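Local coordinates for protein adenylate kinase (Desulfovibrio gigas, PDB 2XB4) that probably catalyses the reversible transfer of the terminal phosphate of ATP to AMP, giving two ADP, and carries a bound zinc ion, at residues Phe85-Glu97 with Val181-Met194. Numbering follows the deposited sequence.
Sequences FPRNTVQAQKLFE and VDGTLAAAYYYKNM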
loop_
_atom_site.group_PDB
_atom_site.type_symbol
_atom_site.label_atom_id
_atom_site.label_comp_id
_atom_site.label_asym_id
_atom_site.label_seq_id
_atom_site.Cartn_x
_atom_site.Cartn_y
_atom_site.Cartn_z
ATOM N N PHE A 85 26.633 -9.492 1.017
ATOM C CA PHE A 85 27.463 -10.167 2.042
ATOM C C PHE A 85 28.900 -9.922 1.584
ATOM O O PHE A 85 29.173 -10.122 0.398
ATOM C CB PHE A 85 27.141 -11.671 2.093
ATOM C CG PHE A 85 27.838 -12.368 3.134
ATOM C CD1 PHE A 85 29.131 -12.744 2.921
ATOM C CD2 PHE A 85 27.262 -12.581 4.384
ATOM C CE1 PHE A 85 29.837 -13.375 3.885
ATOM C CE2 PHE A 85 27.976 -13.221 5.415
ATOM C CZ PHE A 85 29.271 -13.637 5.176
ATOM N N PRO A 86 29.830 -9.526 2.494
ATOM C CA PRO A 86 29.717 -9.424 3.953
ATOM C C PRO A 86 29.109 -8.089 4.386
ATOM O O PRO A 86 29.178 -7.096 3.639
ATOM C CB PRO A 86 31.189 -9.549 4.420
ATOM C CG PRO A 86 31.957 -8.937 3.241
ATOM C CD PRO A 86 31.207 -9.262 2.011
ATOM N N ARG A 87 28.614 -8.038 5.603
ATOM C CA ARG A 87 28.086 -6.762 6.110
ATOM C C ARG A 87 28.964 -6.115 7.193
ATOM O O ARG A 87 28.756 -4.931 7.579
ATOM C CB ARG A 87 26.692 -6.977 6.722
ATOM C CG ARG A 87 25.597 -7.291 5.636
ATOM C CD ARG A 87 24.280 -7.384 6.447
ATOM N NE ARG A 87 23.491 -6.131 6.370
ATOM C CZ ARG A 87 22.518 -5.807 7.261
ATOM N NH1 ARG A 87 22.290 -6.645 8.323
ATOM N NH2 ARG A 87 21.766 -4.689 7.115
ATOM N N ASN A 88 29.880 -6.897 7.746
ATOM C CA ASN A 88 30.718 -6.331 8.814
ATOM C C ASN A 88 32.147 -6.888 8.643
ATOM O O ASN A 88 32.387 -7.773 7.785
ATOM C CB ASN A 88 30.087 -6.622 10.221
ATOM C CG ASN A 88 29.944 -8.155 10.541
ATOM O OD1 ASN A 88 30.812 -8.948 10.243
ATOM N ND2 ASN A 88 28.823 -8.547 11.173
ATOM N N THR A 89 33.065 -6.402 9.473
ATOM C CA THR A 89 34.491 -6.731 9.304
ATOM C C THR A 89 34.841 -8.168 9.654
ATOM O O THR A 89 35.721 -8.790 8.984
ATOM C CB THR A 89 35.418 -5.745 10.048
ATOM O OG1 THR A 89 34.886 -5.549 11.361
ATOM C CG2 THR A 89 35.390 -4.395 9.354
ATOM N N VAL A 90 34.206 -8.696 10.707
ATOM C CA VAL A 90 34.441 -10.100 11.108
ATOM C C VAL A 90 34.023 -11.030 9.958
ATOM O O VAL A 90 34.790 -11.932 9.559
ATOM C CB VAL A 90 33.774 -10.466 12.478
ATOM C CG1 VAL A 90 33.771 -12.006 12.752
ATOM C CG2 VAL A 90 34.438 -9.668 13.689
ATOM N N GLN A 91 32.836 -10.810 9.382
ATOM C CA GLN A 91 32.444 -11.576 8.208
ATOM C C GLN A 91 33.397 -11.340 7.051
ATOM O O GLN A 91 33.689 -12.330 6.270
ATOM C CB GLN A 91 31.058 -11.177 7.676
ATOM C CG GLN A 91 29.952 -11.568 8.652
ATOM C CD GLN A 91 28.547 -10.967 8.237
ATOM O OE1 GLN A 91 28.442 -10.032 7.464
ATOM N NE2 GLN A 91 27.476 -11.560 8.768
ATOM N N ALA A 92 33.842 -10.095 6.831
ATOM C CA ALA A 92 34.664 -9.855 5.640
ATOM C C ALA A 92 35.976 -10.637 5.728
ATOM O O ALA A 92 36.542 -11.120 4.669
ATOM C CB ALA A 92 35.017 -8.346 5.510
ATOM N N GLN A 93 36.590 -10.624 6.934
ATOM C CA GLN A 93 37.896 -11.292 7.071
ATOM C C GLN A 93 37.652 -12.864 7.002
ATOM O O GLN A 93 38.421 -13.610 6.390
ATOM C CB GLN A 93 38.557 -10.931 8.404
ATOM C CG GLN A 93 39.802 -11.755 8.596
ATOM C CD GLN A 93 40.555 -11.335 9.843
ATOM O OE1 GLN A 93 40.176 -10.362 10.514
ATOM N NE2 GLN A 93 41.609 -12.078 10.183
ATOM N N LYS A 94 36.610 -13.353 7.650
ATOM C CA LYS A 94 36.345 -14.857 7.594
ATOM C C LYS A 94 36.105 -15.267 6.146
ATOM O O LYS A 94 36.594 -16.360 5.685
ATOM C CB LYS A 94 35.173 -15.276 8.502
ATOM C CG LYS A 94 35.646 -15.136 9.961
ATOM C CD LYS A 94 34.425 -15.369 10.936
ATOM C CE LYS A 94 34.972 -15.861 12.308
ATOM N NZ LYS A 94 33.925 -15.505 13.287
ATOM N N LEU A 95 35.388 -14.410 5.408
ATOM C CA LEU A 95 35.134 -14.709 3.981
ATOM C C LEU A 95 36.451 -14.723 3.161
ATOM O O LEU A 95 36.705 -15.631 2.369
ATOM C CB LEU A 95 34.153 -13.709 3.346
ATOM C CG LEU A 95 33.868 -13.798 1.813
ATOM C CD1 LEU A 95 33.064 -15.107 1.542
ATOM C CD2 LEU A 95 32.973 -12.642 1.356
ATOM N N PHE A 96 37.268 -13.693 3.343
ATOM C CA PHE A 96 38.546 -13.677 2.660
ATOM C C PHE A 96 39.395 -14.966 2.960
ATOM O O PHE A 96 39.942 -15.591 2.037
ATOM C CB PHE A 96 39.323 -12.433 3.042
ATOM C CG PHE A 96 40.643 -12.369 2.351
ATOM C CD1 PHE A 96 40.705 -12.234 0.952
ATOM C CD2 PHE A 96 41.821 -12.525 3.081
ATOM C CE1 PHE A 96 41.999 -12.239 0.310
ATOM C CE2 PHE A 96 43.102 -12.505 2.411
ATOM C CZ PHE A 96 43.131 -12.339 1.028
ATOM N N GLU A 97 39.473 -15.391 4.228
ATOM C CA GLU A 97 40.288 -16.570 4.577
ATOM C C GLU A 97 39.679 -17.838 3.974
ATOM O O GLU A 97 40.401 -18.716 3.483
ATOM C CB GLU A 97 40.352 -16.679 6.094
ATOM C CG GLU A 97 41.150 -15.511 6.668
ATOM C CD GLU A 97 41.002 -15.291 8.186
ATOM O OE1 GLU A 97 40.149 -15.935 8.860
ATOM O OE2 GLU A 97 41.733 -14.410 8.694
ATOM N N VAL A 181 33.581 1.701 11.778
ATOM C CA VAL A 181 34.377 0.993 12.818
ATOM C C VAL A 181 34.380 -0.480 12.359
ATOM O O VAL A 181 35.415 -1.083 12.218
ATOM C CB VAL A 181 33.817 1.166 14.226
ATOM C CG1 VAL A 181 34.704 0.374 15.334
ATOM C CG2 VAL A 181 33.745 2.673 14.589
ATOM N N ASP A 182 33.202 -1.091 12.212
ATOM C CA ASP A 182 33.161 -2.551 11.913
ATOM C C ASP A 182 31.907 -2.911 11.106
ATOM O O ASP A 182 31.546 -4.084 11.029
ATOM C CB ASP A 182 33.346 -3.387 13.196
ATOM C CG ASP A 182 32.288 -3.099 14.322
ATOM O OD1 ASP A 182 31.316 -2.330 14.147
ATOM O OD2 ASP A 182 32.429 -3.741 15.393
ATOM N N GLY A 183 31.303 -1.918 10.468
ATOM C CA GLY A 183 30.059 -2.177 9.693
ATOM C C GLY A 183 30.416 -2.381 8.191
ATOM O O GLY A 183 31.550 -2.822 7.852
ATOM N N THR A 184 29.501 -2.031 7.277
ATOM C CA THR A 184 29.758 -2.465 5.900
ATOM C C THR A 184 30.799 -1.642 5.172
ATOM O O THR A 184 31.562 -2.210 4.410
ATOM C CB THR A 184 28.440 -2.486 5.125
ATOM O OG1 THR A 184 27.475 -3.113 5.968
ATOM C CG2 THR A 184 28.607 -3.329 3.860
ATOM N N LEU A 185 30.833 -0.310 5.387
ATOM C CA LEU A 185 31.940 0.464 4.874
ATOM C C LEU A 185 33.293 -0.027 5.405
ATOM O O LEU A 185 34.275 -0.010 4.619
ATOM C CB LEU A 185 31.800 2.015 5.187
ATOM C CG LEU A 185 30.891 2.876 4.281
ATOM C CD1 LEU A 185 31.103 4.368 4.692
ATOM C CD2 LEU A 185 31.261 2.670 2.752
ATOM N N ALA A 186 33.392 -0.352 6.713
ATOM C CA ALA A 186 34.677 -0.891 7.232
ATOM C C ALA A 186 35.001 -2.211 6.452
ATOM O O ALA A 186 36.164 -2.434 6.131
ATOM C CB ALA A 186 34.572 -1.129 8.723
ATOM N N ALA A 187 33.977 -3.033 6.142
ATOM C CA ALA A 187 34.228 -4.252 5.370
ATOM C C ALA A 187 34.763 -3.945 3.959
ATOM O O ALA A 187 35.770 -4.585 3.490
ATOM C CB ALA A 187 32.972 -5.172 5.293
ATOM N N ALA A 188 34.081 -3.028 3.266
ATOM C CA ALA A 188 34.524 -2.589 1.912
ATOM C C ALA A 188 35.980 -2.077 1.954
ATOM O O ALA A 188 36.810 -2.446 1.113
ATOM C CB ALA A 188 33.609 -1.461 1.399
ATOM N N TYR A 189 36.304 -1.245 2.963
ATOM C CA TYR A 189 37.652 -0.707 3.107
ATOM C C TYR A 189 38.730 -1.754 3.451
ATOM O O TYR A 189 39.871 -1.575 3.104
ATOM C CB TYR A 189 37.717 0.464 4.136
ATOM C CG TYR A 189 36.805 1.621 3.858
ATOM C CD1 TYR A 189 36.270 1.857 2.563
ATOM C CD2 TYR A 189 36.522 2.551 4.876
ATOM C CE1 TYR A 189 35.387 2.947 2.341
ATOM C CE2 TYR A 189 35.712 3.665 4.645
ATOM C CZ TYR A 189 35.159 3.876 3.410
ATOM O OH TYR A 189 34.297 4.972 3.238
ATOM N N TYR A 190 38.361 -2.801 4.167
ATOM C CA TYR A 190 39.242 -3.912 4.398
ATOM C C TYR A 190 39.662 -4.511 3.038
ATOM O O TYR A 190 40.875 -4.807 2.821
ATOM C CB TYR A 190 38.515 -4.899 5.285
ATOM C CG TYR A 190 39.096 -6.265 5.308
ATOM C CD1 TYR A 190 40.260 -6.563 6.100
ATOM C CD2 TYR A 190 38.471 -7.319 4.634
ATOM C CE1 TYR A 190 40.741 -7.848 6.136
ATOM C CE2 TYR A 190 39.027 -8.661 4.682
ATOM C CZ TYR A 190 40.116 -8.873 5.422
ATOM O OH TYR A 190 40.665 -10.119 5.523
ATOM N N TYR A 191 38.726 -4.601 2.099
ATOM C CA TYR A 191 39.112 -5.084 0.752
ATOM C C TYR A 191 39.935 -4.011 0.000
ATOM O O TYR A 191 40.952 -4.362 -0.580
ATOM C CB TYR A 191 37.930 -5.586 -0.101
ATOM C CG TYR A 191 37.330 -6.865 0.523
ATOM C CD1 TYR A 191 37.945 -8.109 0.345
ATOM C CD2 TYR A 191 36.129 -6.829 1.255
ATOM C CE1 TYR A 191 37.443 -9.273 1.005
ATOM C CE2 TYR A 191 35.620 -7.961 1.859
ATOM C CZ TYR A 191 36.296 -9.144 1.779
ATOM O OH TYR A 191 35.717 -10.222 2.337
ATOM N N LYS A 192 39.487 -2.757 -0.024
ATOM C CA LYS A 192 40.245 -1.711 -0.666
ATOM C C LYS A 192 41.733 -1.756 -0.275
ATOM O O LYS A 192 42.638 -1.581 -1.119
ATOM C CB LYS A 192 39.657 -0.351 -0.328
ATOM C CG LYS A 192 40.166 0.855 -1.105
ATOM C CD LYS A 192 39.389 2.186 -0.648
ATOM C CE LYS A 192 40.185 3.337 -1.290
ATOM N NZ LYS A 192 39.581 4.721 -1.236
ATOM N N ASN A 193 41.944 -1.859 1.027
ATOM C CA ASN A 193 43.277 -1.784 1.611
ATOM C C ASN A 193 44.191 -2.953 1.292
ATOM O O ASN A 193 45.372 -2.842 1.558
ATOM C CB ASN A 193 43.179 -1.492 3.109
ATOM C CG ASN A 193 42.768 -0.021 3.347
ATOM O OD1 ASN A 193 43.100 0.840 2.543
ATOM N ND2 ASN A 193 42.043 0.252 4.403
ATOM N N MET A 194 43.677 -4.053 0.738
ATOM C CA MET A 194 44.540 -5.182 0.384
ATOM C C MET A 194 44.504 -5.434 -1.125
ATOM O O MET A 194 45.133 -6.379 -1.628
ATOM C CB MET A 194 44.092 -6.456 1.131
ATOM C CG MET A 194 42.748 -6.977 0.618
ATOM S SD MET A 194 42.249 -8.687 1.179
ATOM C CE MET A 194 42.503 -8.324 2.891
HETATM O O HOH W 1 24.962 -3.573 5.143
HETATM O O HOH W 2 36.577 -3.571 12.755
#
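With its CG set opposite the backbone nitrogen (chi1 163°), Tyr190 reaches helix 89-97 together with its neighbour Tyr191, whose CG is turned to the far side from the carbonyl carbon (chi1 -67°). The two phenols illustrate how two helices of the P-loop CORE domain, here running roughly parallel and crossing at -34°, can be joined by small residues at one end and aromatic ones at the other. The short axes approach to 8.6 Å at their closest. Ala92 CB meets Ala187 CB at 3.8 Å. Thr89 CG2 presses against Ala186 CB at 3.4 Å, tighter than ordinary carbon contact. Farther along, the Tyr190 phenol lies across the backbone of Ala92 and Gln93, and Phe96 CB sits at its edge. Met194 SD then rides over one face of the Phe96 ring, 3.7 Å from its centroid, a Met-aromatic contact. The Tyr191 ring receives Pro86 CG at its edge, while its hydroxyl gives a weak bond to Ala92 O, an oxygen already taken by Phe96 N. At the start of helix 89-97, where Asn88 and Gln91 form a capping box, Thr89 N donates to Asp182 O at 3.2 Å from above the carbonyl plane. Within the predicted AMP site, Thr184 OG1 donates to the backbone oxygen Arg87 O at 2.7 Å and accepts from a water that in turn takes the N-H of Arg87 NE.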